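Local coordinates for lipolytic enzyme, g-d-s-l (Clostridium thermocellum, PDB 2W47), which acts as a family 6 carbohydrate-binding module, a beta-sandwich domain that holds a glycan and a calcium ion next to each other, at residues Ile18-Asn23 with Tyr31-Asn36; Tyr54-Arg59 with Leu126-Ala131. All blocks are in the same frame, centred on the assembly; numbering follows the deposited sequence.

Contact 1: Ile18-Asn23 with Tyr31-Asn36; sequences ILETVN and YVNYHN. With CA (calcium ion), chain C; AQA (4-deoxy-beta-L-threo-hex-4-enopyranuronic acid), chain B.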
# COMPACT_ATOMS: atom_id res chain seq x y z
N ILE A 18 4.00 2.11 12.60
CA ILE A 18 2.97 2.12 13.64
C ILE A 18 1.60 2.41 13.05
O ILE A 18 1.49 2.83 11.90
CB ILE A 18 3.29 3.18 14.74
CG1 ILE A 18 3.16 4.62 14.20
CG2 ILE A 18 4.66 2.90 15.36
CD1 ILE A 18 3.32 5.73 15.23
N LEU A 19 0.56 2.18 13.85
CA LEU A 19 -0.79 2.62 13.54
C LEU A 19 -1.01 3.90 14.32
O LEU A 19 -0.76 3.95 15.53
CB LEU A 19 -1.82 1.58 13.97
CG LEU A 19 -1.70 0.20 13.31
CD1 LEU A 19 -2.76 -0.75 13.83
CD2 LEU A 19 -1.78 0.33 11.79
N GLU A 20 -1.47 4.95 13.64
CA GLU A 20 -1.72 6.22 14.32
C GLU A 20 -2.94 6.92 13.75
O GLU A 20 -3.54 6.46 12.77
CB GLU A 20 -0.48 7.13 14.28
CG GLU A 20 -0.20 7.74 12.94
CD GLU A 20 0.93 8.75 12.96
OE1 GLU A 20 0.91 9.64 12.09
OE2 GLU A 20 1.84 8.65 13.82
N THR A 21 -3.31 8.03 14.39
CA THR A 21 -4.52 8.77 14.05
C THR A 21 -4.25 10.27 13.96
O THR A 21 -5.19 11.06 13.93
CB THR A 21 -5.60 8.58 15.13
OG1 THR A 21 -5.06 9.05 16.36
CG2 THR A 21 -5.99 7.11 15.28
N VAL A 22 -2.98 10.65 13.92
CA VAL A 22 -2.56 12.05 14.01
C VAL A 22 -3.16 12.98 12.96
O VAL A 22 -3.72 14.02 13.30
CB VAL A 22 -1.01 12.16 13.97
CG1 VAL A 22 -0.55 13.62 13.98
CG2 VAL A 22 -0.41 11.41 15.15
N ASN A 23 -3.05 12.60 11.70
CA ASN A 23 -3.46 13.45 10.60
C ASN A 23 -4.84 13.12 10.09
O ASN A 23 -5.11 11.97 9.73
CB ASN A 23 -2.45 13.35 9.45
CG ASN A 23 -1.07 13.80 9.86
OD1 ASN A 23 -0.12 13.01 9.84
ND2 ASN A 23 -0.96 15.05 10.26
N TYR A 31 -4.37 4.75 10.37
CA TYR A 31 -3.53 4.55 9.19
C TYR A 31 -2.13 4.16 9.66
O TYR A 31 -1.82 4.26 10.85
CB TYR A 31 -3.51 5.82 8.32
CG TYR A 31 -2.92 7.03 9.02
CD1 TYR A 31 -1.54 7.27 9.01
CD2 TYR A 31 -3.74 7.93 9.70
CE1 TYR A 31 -1.00 8.37 9.65
CE2 TYR A 31 -3.21 9.05 10.33
CZ TYR A 31 -1.84 9.27 10.30
OH TYR A 31 -1.31 10.37 10.94
N VAL A 32 -1.31 3.71 8.72
CA VAL A 32 0.07 3.34 9.03
C VAL A 32 1.02 4.51 8.82
O VAL A 32 0.99 5.17 7.79
CB VAL A 32 0.56 2.17 8.15
CG1 VAL A 32 1.96 1.75 8.57
CG2 VAL A 32 -0.38 0.99 8.24
N ASN A 33 1.87 4.75 9.81
CA ASN A 33 2.97 5.68 9.71
C ASN A 33 4.27 4.89 9.85
O ASN A 33 4.54 4.33 10.91
CB ASN A 33 2.83 6.76 10.79
CG ASN A 33 4.06 7.65 10.93
OD1 ASN A 33 4.97 7.63 10.10
ND2 ASN A 33 4.09 8.42 12.01
N TYR A 34 5.03 4.82 8.76
CA TYR A 34 6.30 4.11 8.74
C TYR A 34 7.31 4.81 9.64
O TYR A 34 7.32 6.03 9.72
CB TYR A 34 6.87 4.12 7.32
CG TYR A 34 6.25 3.15 6.33
CD1 TYR A 34 4.99 3.37 5.79
CD2 TYR A 34 6.97 2.04 5.89
CE1 TYR A 34 4.44 2.50 4.86
CE2 TYR A 34 6.43 1.16 4.96
CZ TYR A 34 5.16 1.39 4.46
OH TYR A 34 4.59 0.54 3.53
N HIS A 35 8.19 4.04 10.29
CA HIS A 35 9.38 4.66 10.88
C HIS A 35 10.14 5.38 9.78
O HIS A 35 10.17 4.92 8.63
CB HIS A 35 10.30 3.60 11.48
CG HIS A 35 9.79 2.98 12.75
ND1 HIS A 35 8.55 3.26 13.29
CD2 HIS A 35 10.36 2.05 13.56
CE1 HIS A 35 8.39 2.55 14.39
NE2 HIS A 35 9.46 1.81 14.57
N ASN A 36 10.77 6.50 10.13
CA ASN A 36 11.55 7.23 9.15
C ASN A 36 12.94 6.64 9.01
O ASN A 36 13.94 7.13 9.53
CB ASN A 36 11.51 8.74 9.44
CG ASN A 36 10.12 9.33 9.17
OD1 ASN A 36 9.09 8.69 9.42
ND2 ASN A 36 10.09 10.54 8.64
CA CA C . 6.69 8.06 8.74
O6A AQA B . 7.59 12.12 8.11
C6 AQA B . 6.58 11.43 8.42
O6B AQA B . 6.47 10.21 8.10
C5 AQA B . 5.59 12.00 9.11
O5 AQA B . 5.76 13.42 9.43
C4 AQA B . 4.49 11.31 9.47
C3 AQA B . 3.49 11.91 10.45
O3 AQA B . 2.19 11.33 10.30
C2 AQA B . 3.43 13.41 10.18
O2 AQA B . 2.52 14.05 11.07
C1 AQA B . 4.82 14.02 10.33
O HOH W 1 4.99 7.13 7.06
O HOH W 2 7.24 9.29 10.68
O HOH W 3 8.05 7.40 6.98
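E20 reaches its carboxylate across to the end of the Y31 side chain, where the Y31 OH gives its proton to E20 OE1 at 2.6 Å. The carboxylate plane stands 81° from the ring, and the hydroxyl meets OE1 on its anti side. The other oxygen, E20 OE2, takes the amide N-H of N33 from above the carboxylate plane. That bond, ND2 of N33 to OE2 of E20, is 2.9 Å and nearly straight at 172°. E20 is thus held at both oxygens, which fixes its rotation. The Y31 OH is gripped twice, because N23 N donates to it at 2.9 Å. Y31 CG lies between backbone N and carbonyl carbon (chi1 62°), which turns the ring in toward E20 and the loop after it, with E20 O over one face, toward the rim. Backbone hydrogen bonds in the pairs I18/N33 and E20/Y31 set this antiparallel register. While N33 ND2 holds E20, its OD1 binds the calcium ion at 2.2 Å. Y34 O, N36 OD1, three waters and O6B of 4-deoxy-beta-L-threo-hex-4-enopyranuronic acid (2.3 Å from the calcium) complete the metal's shell. N36 ND2 donates to the second carboxylate oxygen, O6A, at 3.0 Å; across the sugar ring, O3 lies 2.8 Å from E20 OE1. E20, N23, Y31, N33 and N36, with R68, W91 and N122, form the glycan pocket of this family 6 module, in which the calcium bridges protein and sugar.

Contact 2: Tyr54-Arg59 with Leu126-Ala131; sequences YALIFR and LKVFSA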
# COMPACT_ATOMS: atom_id res chain seq x y z
N TYR A 54 -5.40 -7.92 -10.91
CA TYR A 54 -6.10 -7.11 -9.92
C TYR A 54 -5.42 -5.77 -9.79
O TYR A 54 -4.20 -5.68 -9.84
CB TYR A 54 -6.11 -7.79 -8.55
CG TYR A 54 -7.02 -8.99 -8.49
CD1 TYR A 54 -8.28 -8.90 -7.92
CD2 TYR A 54 -6.62 -10.21 -9.03
CE1 TYR A 54 -9.13 -10.01 -7.89
CE2 TYR A 54 -7.46 -11.32 -8.99
CZ TYR A 54 -8.71 -11.21 -8.42
OH TYR A 54 -9.55 -12.31 -8.39
N ALA A 55 -6.23 -4.73 -9.61
CA ALA A 55 -5.71 -3.43 -9.21
C ALA A 55 -5.44 -3.45 -7.71
O ALA A 55 -6.27 -3.93 -6.93
CB ALA A 55 -6.69 -2.33 -9.57
N LEU A 56 -4.27 -2.95 -7.35
CA LEU A 56 -3.86 -2.77 -5.96
C LEU A 56 -3.63 -1.28 -5.79
O LEU A 56 -2.68 -0.73 -6.34
CB LEU A 56 -2.55 -3.52 -5.68
CG LEU A 56 -2.46 -4.98 -6.15
CD1 LEU A 56 -1.09 -5.57 -5.85
CD2 LEU A 56 -3.56 -5.80 -5.49
N ILE A 57 -4.54 -0.63 -5.07
CA ILE A 57 -4.50 0.82 -4.90
C ILE A 57 -4.25 1.17 -3.44
O ILE A 57 -5.02 0.79 -2.56
CB ILE A 57 -5.79 1.50 -5.40
CG1 ILE A 57 -6.00 1.24 -6.90
CG2 ILE A 57 -5.76 2.99 -5.11
CD1 ILE A 57 -7.23 1.93 -7.50
N PHE A 58 -3.17 1.89 -3.19
CA PHE A 58 -2.87 2.39 -1.85
C PHE A 58 -3.42 3.80 -1.73
O PHE A 58 -3.13 4.65 -2.57
CB PHE A 58 -1.36 2.44 -1.61
CG PHE A 58 -0.68 1.11 -1.72
CD1 PHE A 58 -0.51 0.30 -0.59
CD2 PHE A 58 -0.19 0.65 -2.94
CE1 PHE A 58 0.13 -0.93 -0.68
CE2 PHE A 58 0.45 -0.58 -3.04
CZ PHE A 58 0.62 -1.38 -1.91
N ARG A 59 -4.22 4.06 -0.71
CA ARG A 59 -4.58 5.43 -0.38
C ARG A 59 -3.54 5.92 0.62
O ARG A 59 -3.34 5.29 1.65
CB ARG A 59 -6.00 5.50 0.19
CG ARG A 59 -6.46 6.92 0.48
CD ARG A 59 -7.95 6.99 0.77
NE ARG A 59 -8.45 8.37 0.83
CZ ARG A 59 -8.60 9.07 1.95
NH1 ARG A 59 -9.07 10.32 1.89
NH2 ARG A 59 -8.29 8.55 3.13
N LEU A 126 -5.26 -0.49 1.61
CA LEU A 126 -5.05 -1.05 0.30
C LEU A 126 -6.41 -1.48 -0.22
O LEU A 126 -7.13 -2.21 0.45
CB LEU A 126 -4.11 -2.26 0.39
CG LEU A 126 -3.97 -3.14 -0.86
CD1 LEU A 126 -3.28 -2.40 -2.00
CD2 LEU A 126 -3.23 -4.42 -0.53
N LYS A 127 -6.76 -1.02 -1.42
CA LYS A 127 -8.01 -1.36 -2.07
C LYS A 127 -7.69 -2.30 -3.23
O LYS A 127 -6.81 -2.02 -4.03
CB LYS A 127 -8.66 -0.08 -2.59
CG LYS A 127 -9.94 -0.27 -3.40
CD LYS A 127 -10.41 1.10 -3.91
CE LYS A 127 -11.71 1.01 -4.68
NZ LYS A 127 -12.17 2.38 -5.06
N VAL A 128 -8.42 -3.41 -3.31
CA VAL A 128 -8.14 -4.45 -4.29
C VAL A 128 -9.42 -4.75 -5.06
O VAL A 128 -10.48 -4.98 -4.47
CB VAL A 128 -7.59 -5.75 -3.62
CG1 VAL A 128 -7.26 -6.84 -4.64
CG2 VAL A 128 -6.35 -5.42 -2.78
N PHE A 129 -9.31 -4.74 -6.38
CA PHE A 129 -10.45 -5.13 -7.22
C PHE A 129 -9.97 -5.77 -8.50
O PHE A 129 -8.82 -5.58 -8.93
CB PHE A 129 -11.42 -3.96 -7.47
CG PHE A 129 -10.80 -2.74 -8.10
CD1 PHE A 129 -10.25 -1.74 -7.30
CD2 PHE A 129 -10.80 -2.57 -9.48
CE1 PHE A 129 -9.69 -0.60 -7.88
CE2 PHE A 129 -10.23 -1.45 -10.06
CZ PHE A 129 -9.69 -0.45 -9.26
N SER A 130 -10.84 -6.57 -9.11
CA SER A 130 -10.52 -7.27 -10.33
C SER A 130 -10.32 -6.26 -11.46
O SER A 130 -11.07 -5.30 -11.57
CB SER A 130 -11.65 -8.24 -10.67
OG SER A 130 -11.39 -8.94 -11.87
N ALA A 131 -9.28 -6.47 -12.25
CA ALA A 131 -8.98 -5.57 -13.36
C ALA A 131 -8.50 -6.41 -14.54
O ALA A 131 -7.40 -6.21 -15.08
CB ALA A 131 -7.92 -4.54 -12.95
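L126 pushes its CD1 methyl against the face of the F58 ring, almost over the centre: CD1 sits 4.0 Å from the ring centroid and only 11° off the normal, a CH-pi contact. The same methyl also meets L56 CB at 3.9 Å, so one bump fills the hollow between two side chains of the neighbouring strand. Next along, L56 CD2 fits between the two methyls of V128, 3.9 Å from both CG1 and CG2, the two side chains lying side by side and pointing the same way. The Y54 ring then flanks V128 CG1, while its OH bonds to S50 O. L56, F58, L126 and V128 lie on the inner face of the sheet: L126 and V128 also touch V46 of strand 41-48, and L56 and F58 touch I110 and A112 of strand 106-114, respectively, which is how the two sheets of the beta-sandwich close on each other. The other face carries a second fit. With CG between its backbone N and carbonyl carbon (chi1 57°), F129 lays its ring over the small side chain of A55, whose CB lies 3.7 Å from the ring centroid, and I57 CD1 closes the ring's edge at 3.5 Å from F129 CE1. Paired backbone hydrogen bonds in A55/F129 and I57/K127 hold the strands in this antiparallel register; I57 N to K127 O spans 2.9 Å and K127 N to I57 O 2.8 Å.

Contact 1 closes before contact 2 opens along the chain, and their centres are about 21 Å apart on opposite sides of the chain's centre. The nearest atoms stay about 6 Å apart, so the two do not touch. Contact 1 is a local hairpin, strands 17-20 and 31-34, whereas contact 2 pairs strand 52-61 with strand 122-130, the two central strands of a four-strand antiparallel sheet. Strand 122-130 links them: N122 at its start touches N23, Y31 and N33, V32 bonds through its backbone to V123, and the strand then runs on through L126-S130, its part in contact 2. The calcium and glycan site is therefore joined directly to a central strand of the sandwich.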